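Long-range contacts in DNA translocase coupling protein (Clostridium perfringens, PDB 6O1W), which probably binds ATP and DNA and acts as the FtsK/SpoIIIE-family coupling protein in conjugative transfer of plasmid pCW3: residues R8-Y12 with L31-I35; A160-F165 with G179-V185; R228-D234 with G271-G277; L312-K316 with K330-T335. One frame throughout, in Å; residues are numbered along the deposited sequence.

Interaction 1 of 4, residues R8-Y12 with L31-I35; sequences RNAEY and LKSFI. With BGC (beta-D-glucopyranose), chain D.
Arg8 lies over Phe34 where helix 7-18 packs against strand 30-36, an outermost strand of the small four-stranded antiparallel sheet. From CB, which leads toward the strand, the Arg8 chain runs extended through CG (chi1 -154°) to CD, which makes a CH-pi contact over the face of Phe34, 3.9 Å from the ring centroid. A bend at chi3 then lays the guanidinium over the same ring. CZ stands 4.0 Å from the Phe34 centroid, a cation-pi stack with the planes 27° apart, and NH1 at the tip comes within 3.3 Å of Phe34 CE2. Arginine suits this partly exposed place because its methylenes and its flat cation can both use an aromatic face. Tyr12, one helical turn later, meets the same phenylalanine at its edge, with OH 3.3 Å from Phe34 CE2. On the ring of that tyrosine, CE2 packs 3.7 Å from Leu31 CD1, which approaches at the ring's rim. Tyr12 is buried and also meets Phe47 of the next strand edge-to-face. At the outer end, where polar Asn9 borders solvent, one water donates to Asn9 OD1 at 2.8 Å and accepts from Leu31 N at 3.1 Å.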
# COMPACT_ATOMS: atom_id res chain seq x y z
N ARG A 8 -24.29 19.22 -15.24
CA ARG A 8 -23.10 19.79 -14.62
C ARG A 8 -22.92 21.30 -14.91
O ARG A 8 -22.76 22.07 -13.96
CB ARG A 8 -21.85 18.98 -14.99
CG ARG A 8 -20.77 19.11 -13.94
CD ARG A 8 -19.73 18.02 -14.02
NE ARG A 8 -20.17 16.76 -13.40
CZ ARG A 8 -20.14 16.50 -12.09
NH1 ARG A 8 -19.76 17.44 -11.23
NH2 ARG A 8 -20.51 15.31 -11.64
N ASN A 9 -23.01 21.71 -16.20
CA ASN A 9 -22.90 23.12 -16.58
C ASN A 9 -24.01 23.95 -15.96
O ASN A 9 -23.73 25.02 -15.43
CB ASN A 9 -22.82 23.32 -18.10
CG ASN A 9 -21.41 23.52 -18.61
OD1 ASN A 9 -20.58 24.21 -18.01
ND2 ASN A 9 -21.11 22.92 -19.75
N ALA A 10 -25.25 23.44 -15.97
CA ALA A 10 -26.41 24.11 -15.38
C ALA A 10 -26.24 24.25 -13.87
O ALA A 10 -26.54 25.30 -13.34
CB ALA A 10 -27.68 23.32 -15.68
N GLU A 11 -25.71 23.20 -13.22
CA GLU A 11 -25.45 23.14 -11.79
C GLU A 11 -24.35 24.12 -11.40
O GLU A 11 -24.53 24.83 -10.43
CB GLU A 11 -25.09 21.70 -11.37
CG GLU A 11 -24.93 21.50 -9.86
CD GLU A 11 -23.86 20.52 -9.40
OE1 GLU A 11 -23.38 19.70 -10.21
OE2 GLU A 11 -23.50 20.58 -8.20
N TYR A 12 -23.23 24.18 -12.16
CA TYR A 12 -22.14 25.12 -11.84
C TYR A 12 -22.58 26.54 -12.01
O TYR A 12 -22.32 27.37 -11.13
CB TYR A 12 -20.90 24.85 -12.70
CG TYR A 12 -20.16 23.58 -12.34
CD1 TYR A 12 -20.34 22.97 -11.10
CD2 TYR A 12 -19.28 22.99 -13.23
CE1 TYR A 12 -19.67 21.80 -10.77
CE2 TYR A 12 -18.59 21.83 -12.90
CZ TYR A 12 -18.78 21.24 -11.67
OH TYR A 12 -18.11 20.08 -11.38
N LEU A 31 -16.76 26.15 -17.43
CA LEU A 31 -16.25 24.79 -17.34
C LEU A 31 -15.53 24.44 -18.65
O LEU A 31 -16.17 24.43 -19.72
CB LEU A 31 -17.38 23.77 -17.07
CG LEU A 31 -16.93 22.30 -16.98
CD1 LEU A 31 -16.13 22.04 -15.72
CD2 LEU A 31 -18.11 21.35 -17.08
N LYS A 32 -14.22 24.18 -18.57
CA LYS A 32 -13.41 23.81 -19.73
C LYS A 32 -13.34 22.30 -19.84
O LYS A 32 -13.40 21.77 -20.95
CB LYS A 32 -11.99 24.42 -19.66
CG LYS A 32 -11.96 25.96 -19.74
CD LYS A 32 -12.70 26.57 -20.98
CE LYS A 32 -11.95 26.38 -22.28
NZ LYS A 32 -10.71 27.21 -22.37
N SER A 33 -13.20 21.62 -18.68
CA SER A 33 -13.13 20.16 -18.61
C SER A 33 -13.32 19.62 -17.21
O SER A 33 -12.93 20.25 -16.22
CB SER A 33 -11.81 19.63 -19.18
OG SER A 33 -10.67 20.16 -18.52
N PHE A 34 -13.91 18.42 -17.14
CA PHE A 34 -14.15 17.67 -15.93
C PHE A 34 -13.58 16.27 -16.22
O PHE A 34 -14.16 15.54 -17.04
CB PHE A 34 -15.66 17.62 -15.64
CG PHE A 34 -15.99 17.01 -14.29
CD1 PHE A 34 -16.00 15.63 -14.12
CD2 PHE A 34 -16.27 17.82 -13.20
CE1 PHE A 34 -16.26 15.07 -12.86
CE2 PHE A 34 -16.53 17.26 -11.95
CZ PHE A 34 -16.56 15.89 -11.80
N ILE A 35 -12.42 15.92 -15.62
CA ILE A 35 -11.73 14.63 -15.80
C ILE A 35 -11.77 13.87 -14.47
O ILE A 35 -11.12 14.25 -13.52
CB ILE A 35 -10.26 14.80 -16.33
CG1 ILE A 35 -10.25 15.55 -17.69
CG2 ILE A 35 -9.55 13.42 -16.46
CD1 ILE A 35 -8.84 15.97 -18.22
C2 BGC D . -3.93 13.71 -12.65
C3 BGC D . -4.26 12.29 -13.09
C4 BGC D . -5.72 11.96 -12.81
C5 BGC D . -6.63 13.04 -13.40
C6 BGC D . -8.08 12.86 -13.03
C1 BGC D . -4.92 14.71 -13.24
O1 BGC D . -4.66 15.96 -12.70
O2 BGC D . -2.62 14.09 -13.06
O3 BGC D . -3.42 11.37 -12.39
O4 BGC D . -6.07 10.68 -13.34
O5 BGC D . -6.24 14.32 -12.88
O6 BGC D . -8.30 13.07 -11.64
O HOH W 1 -19.75 26.87 -18.09

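Interaction 2 of 4, residues A160-F165 with G179-V185; sequences AYMVDF and GQVITEV. With BGC (beta-D-glucopyranose), chain E.
Met162 O accepts the shortest backbone bond of this contact, from Ile182 N at 2.7 Å and nearly straight (176°). The parallel ladder between strands 159-163 and 179-182 continues on both sides of it. Gln180 O takes Met162 N at 2.8 Å, Ile182 O takes Asp164 N at 2.9 Å, and a weak bond joins Gln180 N to Ala160 O. Met162, present as selenomethionine, is bent at chi2 and chi3, so its CE methyl curls over the start of the partner strand to 3.6 Å from Gly179 C. Gly179 suits the spot, since with no side chain it lets that methyl lie close to the backbone. The sheet face bearing Tyr161 carries Gln180 beside it, both pointing the same way with ring and amide planes almost perpendicular. Tyr161 OH lies 2.7 Å from O1 of a bound glucose, whose pocket is made by Tyr161, Gln180 and Tyr194. Past the strands, the Phe165 ring spreads over the Glu184-Val185 peptide, with CZ 3.6 Å from Val185 CA. A water donates to both Phe165 O and Thr183 O, linking the two segments where the ladder stops. Glu184 then caps helix 185-209 by accepting from Ala187 N. Strand 179-182 is the outermost strand of the large sheet within this chain; strand 159-163 is bonded on its other edge to strand 229-233, with Leu191 of helix 185-209 against Tyr161 and Val163, and Leu150 of helix 142-155 against Ala160 and Met162.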
# COMPACT_ATOMS: atom_id res chain seq x y z
N ALA A 160 6.25 -16.65 11.50
CA ALA A 160 6.74 -15.34 11.09
C ALA A 160 8.21 -15.14 11.22
O ALA A 160 8.83 -15.58 12.18
CB ALA A 160 6.00 -14.26 11.88
N TYR A 161 8.77 -14.38 10.26
CA TYR A 161 10.16 -13.97 10.23
C TYR A 161 10.17 -12.47 9.97
O TYR A 161 9.46 -11.99 9.08
CB TYR A 161 10.97 -14.72 9.17
CG TYR A 161 11.12 -16.18 9.49
CD1 TYR A 161 12.04 -16.62 10.43
CD2 TYR A 161 10.37 -17.14 8.81
CE1 TYR A 161 12.21 -17.98 10.70
CE2 TYR A 161 10.48 -18.48 9.12
CZ TYR A 161 11.40 -18.91 10.06
OH TYR A 161 11.47 -20.24 10.36
N MSE A 162 10.90 -11.72 10.79
CA MSE A 162 10.89 -10.27 10.65
C MSE A 162 12.29 -9.78 10.48
O MSE A 162 13.19 -10.22 11.19
CB MSE A 162 10.20 -9.64 11.85
CG MSE A 162 8.71 -9.95 11.91
SE MSE A 162 8.09 -10.24 13.74
CE MSE A 162 8.81 -11.98 14.12
N VAL A 163 12.49 -8.91 9.48
CA VAL A 163 13.81 -8.39 9.15
C VAL A 163 13.87 -6.89 9.43
O VAL A 163 13.10 -6.12 8.84
CB VAL A 163 14.20 -8.71 7.68
CG1 VAL A 163 15.58 -8.13 7.33
CG2 VAL A 163 14.17 -10.22 7.43
N ASP A 164 14.82 -6.48 10.29
CA ASP A 164 15.06 -5.07 10.59
C ASP A 164 16.49 -4.84 10.98
O ASP A 164 16.85 -5.14 12.10
CB ASP A 164 14.10 -4.57 11.69
CG ASP A 164 14.38 -3.16 12.25
OD1 ASP A 164 14.97 -2.33 11.52
OD2 ASP A 164 14.01 -2.90 13.40
N PHE A 165 17.28 -4.23 10.09
CA PHE A 165 18.71 -3.99 10.30
C PHE A 165 19.00 -2.85 11.25
O PHE A 165 20.15 -2.66 11.61
CB PHE A 165 19.46 -3.81 8.97
CG PHE A 165 19.66 -5.09 8.16
CD1 PHE A 165 18.98 -6.26 8.48
CD2 PHE A 165 20.47 -5.08 7.03
CE1 PHE A 165 19.15 -7.42 7.72
CE2 PHE A 165 20.61 -6.24 6.24
CZ PHE A 165 19.94 -7.40 6.59
N GLY A 179 7.86 -14.93 16.89
CA GLY A 179 8.68 -15.26 15.74
C GLY A 179 10.13 -14.84 15.90
O GLY A 179 10.56 -14.44 16.98
N GLN A 180 10.87 -14.94 14.83
CA GLN A 180 12.29 -14.63 14.82
C GLN A 180 12.51 -13.27 14.19
O GLN A 180 12.01 -13.00 13.08
CB GLN A 180 12.99 -15.67 13.97
CG GLN A 180 14.25 -16.27 14.55
CD GLN A 180 14.75 -17.32 13.59
OE1 GLN A 180 14.30 -18.48 13.60
NE2 GLN A 180 15.66 -16.93 12.70
N VAL A 181 13.29 -12.43 14.87
CA VAL A 181 13.67 -11.10 14.40
C VAL A 181 15.13 -11.18 13.97
O VAL A 181 15.98 -11.53 14.76
CB VAL A 181 13.43 -9.96 15.45
CG1 VAL A 181 13.77 -8.58 14.86
CG2 VAL A 181 11.99 -9.98 15.98
N ILE A 182 15.40 -10.86 12.69
CA ILE A 182 16.72 -10.83 12.07
C ILE A 182 17.14 -9.36 12.01
O ILE A 182 16.45 -8.56 11.39
CB ILE A 182 16.66 -11.53 10.69
CG1 ILE A 182 16.57 -13.08 10.83
CG2 ILE A 182 17.83 -11.14 9.80
CD1 ILE A 182 15.20 -13.66 11.32
N THR A 183 18.26 -9.03 12.67
CA THR A 183 18.74 -7.65 12.81
C THR A 183 20.06 -7.31 12.08
O THR A 183 20.52 -6.16 12.16
CB THR A 183 18.90 -7.32 14.31
OG1 THR A 183 19.96 -8.11 14.82
CG2 THR A 183 17.64 -7.55 15.11
N GLU A 184 20.69 -8.30 11.44
CA GLU A 184 21.95 -8.05 10.74
C GLU A 184 22.04 -8.91 9.48
O GLU A 184 21.32 -9.89 9.36
CB GLU A 184 23.18 -8.18 11.69
CG GLU A 184 23.93 -9.51 11.69
CD GLU A 184 23.34 -10.68 12.44
OE1 GLU A 184 22.48 -10.46 13.32
OE2 GLU A 184 23.77 -11.82 12.17
N VAL A 185 22.91 -8.51 8.55
CA VAL A 185 23.09 -9.12 7.23
C VAL A 185 23.53 -10.61 7.29
O VAL A 185 23.08 -11.38 6.44
CB VAL A 185 24.02 -8.24 6.34
CG1 VAL A 185 25.50 -8.27 6.79
CG2 VAL A 185 23.88 -8.60 4.87
C2 BGC E . 14.55 -22.53 11.34
C3 BGC E . 15.96 -23.05 11.07
C4 BGC E . 16.71 -22.07 10.18
C5 BGC E . 16.70 -20.67 10.79
C6 BGC E . 17.30 -19.62 9.89
C1 BGC E . 14.64 -21.13 11.95
O1 BGC E . 13.36 -20.64 12.20
O2 BGC E . 13.86 -23.41 12.22
O3 BGC E . 15.90 -24.33 10.48
O4 BGC E . 18.06 -22.48 10.00
O5 BGC E . 15.34 -20.26 11.05
O6 BGC E . 17.22 -18.34 10.48
O HOH W 2 22.32 -4.18 11.42

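Interaction 3 of 4, residues R228-D234 with G271-G277; sequences RIIVVID and GINLCIG
Arg228 reaches across to Asn273 just before its strand begins. With a bend at chi3 (-50°), NH1 arrives in the plane of the amide carbonyl and donates to an OD1 lone pair at 2.8 Å, nearly straight at 167°. A water accepts from both Arg228 NH1 and Asn273 ND2, while Arg228 NE forms a salt bridge with Glu109, giving the buried charge an acidic counterpart. Ile229 opens the parallel ladder: its N bonds Gly271 O at 2.8 Å and its O receives Asn273 N. Gly271, with positive phi, suits the turn into strand 272-278. Ile230 faces helix 142-155 and lays CD1 3.7 Å from the small Cys275 at SG. Val231 and Ile233 continue the ladder, each bonded through N and O to the partner strand. Val231 CB meets Leu274 CD2 at 3.8 Å on the face toward helix 185-209, Val232 rests beside Cys275, and Ile233 crosses over Leu274, CD1 to CD2 at 4.1 Å. Asp234 ends the run, with a weak hydrogen bond between its OD1 and Ser143 OG. Strands rich in beta-branched, apolar residues suit the central sheet of a P-loop NTPase; one ending in an aspartate beside the Walker A serine is consistent with a Walker B motif.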
# COMPACT_ATOMS: atom_id res chain seq x y z
N ARG A 228 1.77 -21.73 6.66
CA ARG A 228 2.09 -20.49 5.95
C ARG A 228 3.27 -19.80 6.66
O ARG A 228 3.29 -19.75 7.89
CB ARG A 228 0.88 -19.53 5.94
CG ARG A 228 1.16 -18.21 5.19
CD ARG A 228 -0.07 -17.35 4.92
NE ARG A 228 -1.13 -18.14 4.29
CZ ARG A 228 -1.18 -18.48 3.01
NH1 ARG A 228 -0.26 -18.04 2.16
NH2 ARG A 228 -2.15 -19.27 2.58
N ILE A 229 4.25 -19.33 5.90
CA ILE A 229 5.38 -18.56 6.41
C ILE A 229 5.23 -17.09 5.94
O ILE A 229 5.13 -16.84 4.74
CB ILE A 229 6.75 -19.15 5.98
CG1 ILE A 229 6.98 -20.56 6.60
CG2 ILE A 229 7.88 -18.19 6.38
CD1 ILE A 229 8.10 -21.40 5.92
N ILE A 230 5.23 -16.12 6.88
CA ILE A 230 5.20 -14.70 6.53
C ILE A 230 6.55 -14.07 6.84
O ILE A 230 7.11 -14.27 7.92
CB ILE A 230 3.98 -13.92 7.11
CG1 ILE A 230 4.00 -12.42 6.61
CG2 ILE A 230 3.85 -14.07 8.64
CD1 ILE A 230 3.08 -11.44 7.28
N VAL A 231 7.11 -13.38 5.86
CA VAL A 231 8.41 -12.73 5.96
C VAL A 231 8.18 -11.23 5.84
O VAL A 231 7.73 -10.76 4.79
CB VAL A 231 9.40 -13.24 4.89
CG1 VAL A 231 10.80 -12.68 5.12
CG2 VAL A 231 9.41 -14.77 4.82
N VAL A 232 8.45 -10.49 6.89
CA VAL A 232 8.21 -9.06 6.90
C VAL A 232 9.55 -8.37 6.80
O VAL A 232 10.40 -8.58 7.65
CB VAL A 232 7.41 -8.58 8.15
CG1 VAL A 232 7.07 -7.08 8.06
CG2 VAL A 232 6.14 -9.40 8.33
N ILE A 233 9.73 -7.58 5.75
CA ILE A 233 10.97 -6.85 5.54
C ILE A 233 10.58 -5.41 5.78
O ILE A 233 9.86 -4.81 4.98
CB ILE A 233 11.53 -7.14 4.11
CG1 ILE A 233 11.89 -8.65 3.94
CG2 ILE A 233 12.69 -6.20 3.75
CD1 ILE A 233 12.07 -9.12 2.49
N ASP A 234 11.03 -4.86 6.91
CA ASP A 234 10.72 -3.48 7.30
C ASP A 234 11.22 -2.47 6.28
O ASP A 234 10.52 -1.51 5.99
CB ASP A 234 11.31 -3.15 8.68
CG ASP A 234 10.88 -1.77 9.18
OD1 ASP A 234 9.69 -1.63 9.60
OD2 ASP A 234 11.71 -0.84 9.14
N GLY A 271 2.95 -21.13 0.01
CA GLY A 271 2.56 -20.50 1.26
C GLY A 271 3.71 -19.81 1.98
O GLY A 271 3.77 -19.82 3.20
N ILE A 272 4.64 -19.21 1.23
CA ILE A 272 5.70 -18.38 1.76
C ILE A 272 5.44 -16.97 1.18
O ILE A 272 5.58 -16.77 -0.03
CB ILE A 272 7.13 -18.90 1.48
CG1 ILE A 272 7.30 -20.40 1.89
CG2 ILE A 272 8.19 -17.97 2.14
CD1 ILE A 272 8.63 -21.02 1.71
N ASN A 273 5.08 -16.01 2.06
CA ASN A 273 4.69 -14.66 1.67
C ASN A 273 5.63 -13.55 2.12
O ASN A 273 6.01 -13.48 3.29
CB ASN A 273 3.25 -14.38 2.14
CG ASN A 273 2.31 -15.51 1.83
OD1 ASN A 273 1.87 -16.23 2.70
ND2 ASN A 273 1.98 -15.71 0.57
N LEU A 274 5.99 -12.69 1.18
CA LEU A 274 6.87 -11.53 1.45
C LEU A 274 6.03 -10.27 1.61
O LEU A 274 5.21 -9.98 0.73
CB LEU A 274 7.88 -11.34 0.30
CG LEU A 274 8.92 -12.44 0.15
CD1 LEU A 274 9.60 -12.38 -1.21
CD2 LEU A 274 9.94 -12.39 1.27
N CYS A 275 6.21 -9.55 2.73
CA CYS A 275 5.56 -8.27 3.03
C CYS A 275 6.69 -7.28 3.17
O CYS A 275 7.44 -7.32 4.16
CB CYS A 275 4.71 -8.33 4.30
SG CYS A 275 3.24 -9.39 4.16
N ILE A 276 6.86 -6.45 2.14
CA ILE A 276 7.99 -5.52 2.02
C ILE A 276 7.62 -4.06 2.21
O ILE A 276 6.73 -3.55 1.53
CB ILE A 276 8.69 -5.72 0.65
CG1 ILE A 276 8.94 -7.20 0.31
CG2 ILE A 276 10.00 -4.90 0.59
CD1 ILE A 276 9.17 -7.46 -1.16
N GLY A 277 8.37 -3.37 3.06
CA GLY A 277 8.25 -1.93 3.26
C GLY A 277 9.35 -1.20 2.52
O GLY A 277 10.49 -1.69 2.43
O HOH W 3 0.47 -17.84 -0.75

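Interaction 4 of 4, residues L312-K316 with K330-T335; sequences LSNTK and KLGADT
The Asn314 amide meets Thr335 nearly in its own plane: ND2 donates to Thr335 OG1 at 3.1 Å, with the oxygen only 12° out of the amide plane but the bond itself bent to 139°. ND2 also donates to a water, which takes a second, weak hydrogen bond from Lys330 NZ. At the other end of the amide OD1 accepts from Lys316 N at 3.0 Å, the donor tilted from the plane, which closes an Asx turn and fixes the amide. A chi1 of 67°, which puts CG between the backbone N and carbonyl carbon, lets one asparagine serve its own loop and the neighbouring strand. The second flat group, the Leu312 carbonyl, is gripped twice from one face of its plane: Lys330 NZ donates to Leu312 O at 2.8 Å and Ser313 OG donates to the same oxygen at 2.8 Å. This carbonyl closes helix 305-312, and Ser313 leaves the helix with positive phi. A positive ammonium suits the C-terminal end of a helix, where the partial negative charge of the last carbonyls would be expected to stabilise it. The strands 326-331 and 334-340 form a beta hairpin, and the loop leans on it near the turn. Aliphatic carbons also touch: Leu312 CD2 packs on Lys330 CB at 3.7 Å, and Lys316 CD lies 3.9 Å from Thr335 CB. The Lys316 stem packs in this way while its NZ runs on to a salt bridge with Asp37, beside a bound glucose.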
# COMPACT_ATOMS: atom_id res chain seq x y z
N LEU A 312 3.98 2.17 -8.64
CA LEU A 312 2.71 1.89 -9.32
C LEU A 312 2.72 1.84 -10.83
O LEU A 312 1.70 1.45 -11.42
CB LEU A 312 1.72 3.01 -8.92
CG LEU A 312 1.42 3.17 -7.43
CD1 LEU A 312 0.64 4.44 -7.18
CD2 LEU A 312 0.66 1.94 -6.86
N SER A 313 3.81 2.34 -11.46
CA SER A 313 3.96 2.53 -12.92
C SER A 313 2.85 3.48 -13.48
O SER A 313 2.42 3.37 -14.63
CB SER A 313 4.14 1.23 -13.69
OG SER A 313 3.01 0.39 -13.64
N ASN A 314 2.45 4.45 -12.64
CA ASN A 314 1.57 5.60 -12.93
C ASN A 314 1.96 6.72 -11.93
O ASN A 314 2.73 6.45 -11.01
CB ASN A 314 0.07 5.24 -12.91
CG ASN A 314 -0.48 4.86 -11.57
OD1 ASN A 314 -0.33 5.58 -10.58
ND2 ASN A 314 -1.18 3.74 -11.50
N THR A 315 1.44 7.94 -12.10
CA THR A 315 1.79 9.10 -11.28
C THR A 315 0.71 9.45 -10.24
O THR A 315 0.74 10.56 -9.70
CB THR A 315 2.02 10.31 -12.22
OG1 THR A 315 0.76 10.64 -12.81
CG2 THR A 315 3.08 10.05 -13.31
N LYS A 316 -0.24 8.55 -9.96
CA LYS A 316 -1.38 8.84 -9.08
C LYS A 316 -1.06 9.09 -7.60
O LYS A 316 -1.90 9.69 -6.93
CB LYS A 316 -2.47 7.76 -9.19
CG LYS A 316 -3.00 7.57 -10.60
CD LYS A 316 -3.97 6.37 -10.63
CE LYS A 316 -4.24 5.85 -12.02
NZ LYS A 316 -4.91 6.88 -12.85
N LYS A 330 -2.95 -1.02 -5.58
CA LYS A 330 -2.85 -1.50 -6.94
C LYS A 330 -2.59 -3.01 -6.95
O LYS A 330 -1.63 -3.48 -6.33
CB LYS A 330 -1.78 -0.72 -7.73
CG LYS A 330 -1.66 -1.19 -9.17
CD LYS A 330 -0.79 -0.32 -10.03
CE LYS A 330 -1.18 -0.50 -11.47
NZ LYS A 330 0.00 -0.60 -12.37
N LEU A 331 -3.47 -3.77 -7.62
CA LEU A 331 -3.38 -5.21 -7.86
C LEU A 331 -3.88 -5.40 -9.28
O LEU A 331 -5.07 -5.25 -9.54
CB LEU A 331 -4.19 -6.07 -6.87
CG LEU A 331 -4.16 -7.61 -7.11
CD1 LEU A 331 -2.78 -8.14 -7.27
CD2 LEU A 331 -4.81 -8.34 -5.98
N GLY A 332 -2.97 -5.70 -10.18
CA GLY A 332 -3.30 -5.81 -11.59
C GLY A 332 -3.26 -4.42 -12.21
O GLY A 332 -2.42 -3.59 -11.83
N ALA A 333 -4.18 -4.14 -13.13
CA ALA A 333 -4.18 -2.86 -13.84
C ALA A 333 -4.94 -1.71 -13.15
O ALA A 333 -4.82 -0.58 -13.63
CB ALA A 333 -4.69 -3.06 -15.25
N ASP A 334 -5.70 -1.95 -12.07
CA ASP A 334 -6.48 -0.86 -11.42
C ASP A 334 -5.82 -0.31 -10.14
O ASP A 334 -5.23 -1.07 -9.37
CB ASP A 334 -7.93 -1.30 -11.13
CG ASP A 334 -8.94 -0.18 -10.86
OD1 ASP A 334 -8.68 0.99 -11.26
OD2 ASP A 334 -10.00 -0.46 -10.26
N THR A 335 -5.94 1.00 -9.92
CA THR A 335 -5.40 1.71 -8.75
C THR A 335 -6.57 2.35 -8.03
O THR A 335 -7.24 3.19 -8.60
CB THR A 335 -4.33 2.77 -9.15
OG1 THR A 335 -3.29 2.15 -9.90
CG2 THR A 335 -3.71 3.47 -7.93
O HOH W 4 -1.51 1.98 -14.11

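How the interactions relate
From the N terminus, interaction 1 closes first, joining helix 7-18 to the small antiparallel sheet, well away from the large one. Interaction 2 closes next, across a loop of 13 residues, and interaction 3 follows across a longer, helix-rich excursion; interaction 4 closes last, across the rest of its loop and most of the first hairpin strand. All four run in series, so none nests in or crosses another. Interactions 2 and 3 touch directly, because strands 159-163 and 229-233 are neighbours, with a probable hydrogen bond of 2.8 Å from Val163 N to Val232 O. Interaction 4 reaches the same sheet and lies between them and interaction 1, whose nearest atoms are about 9 Å from its own.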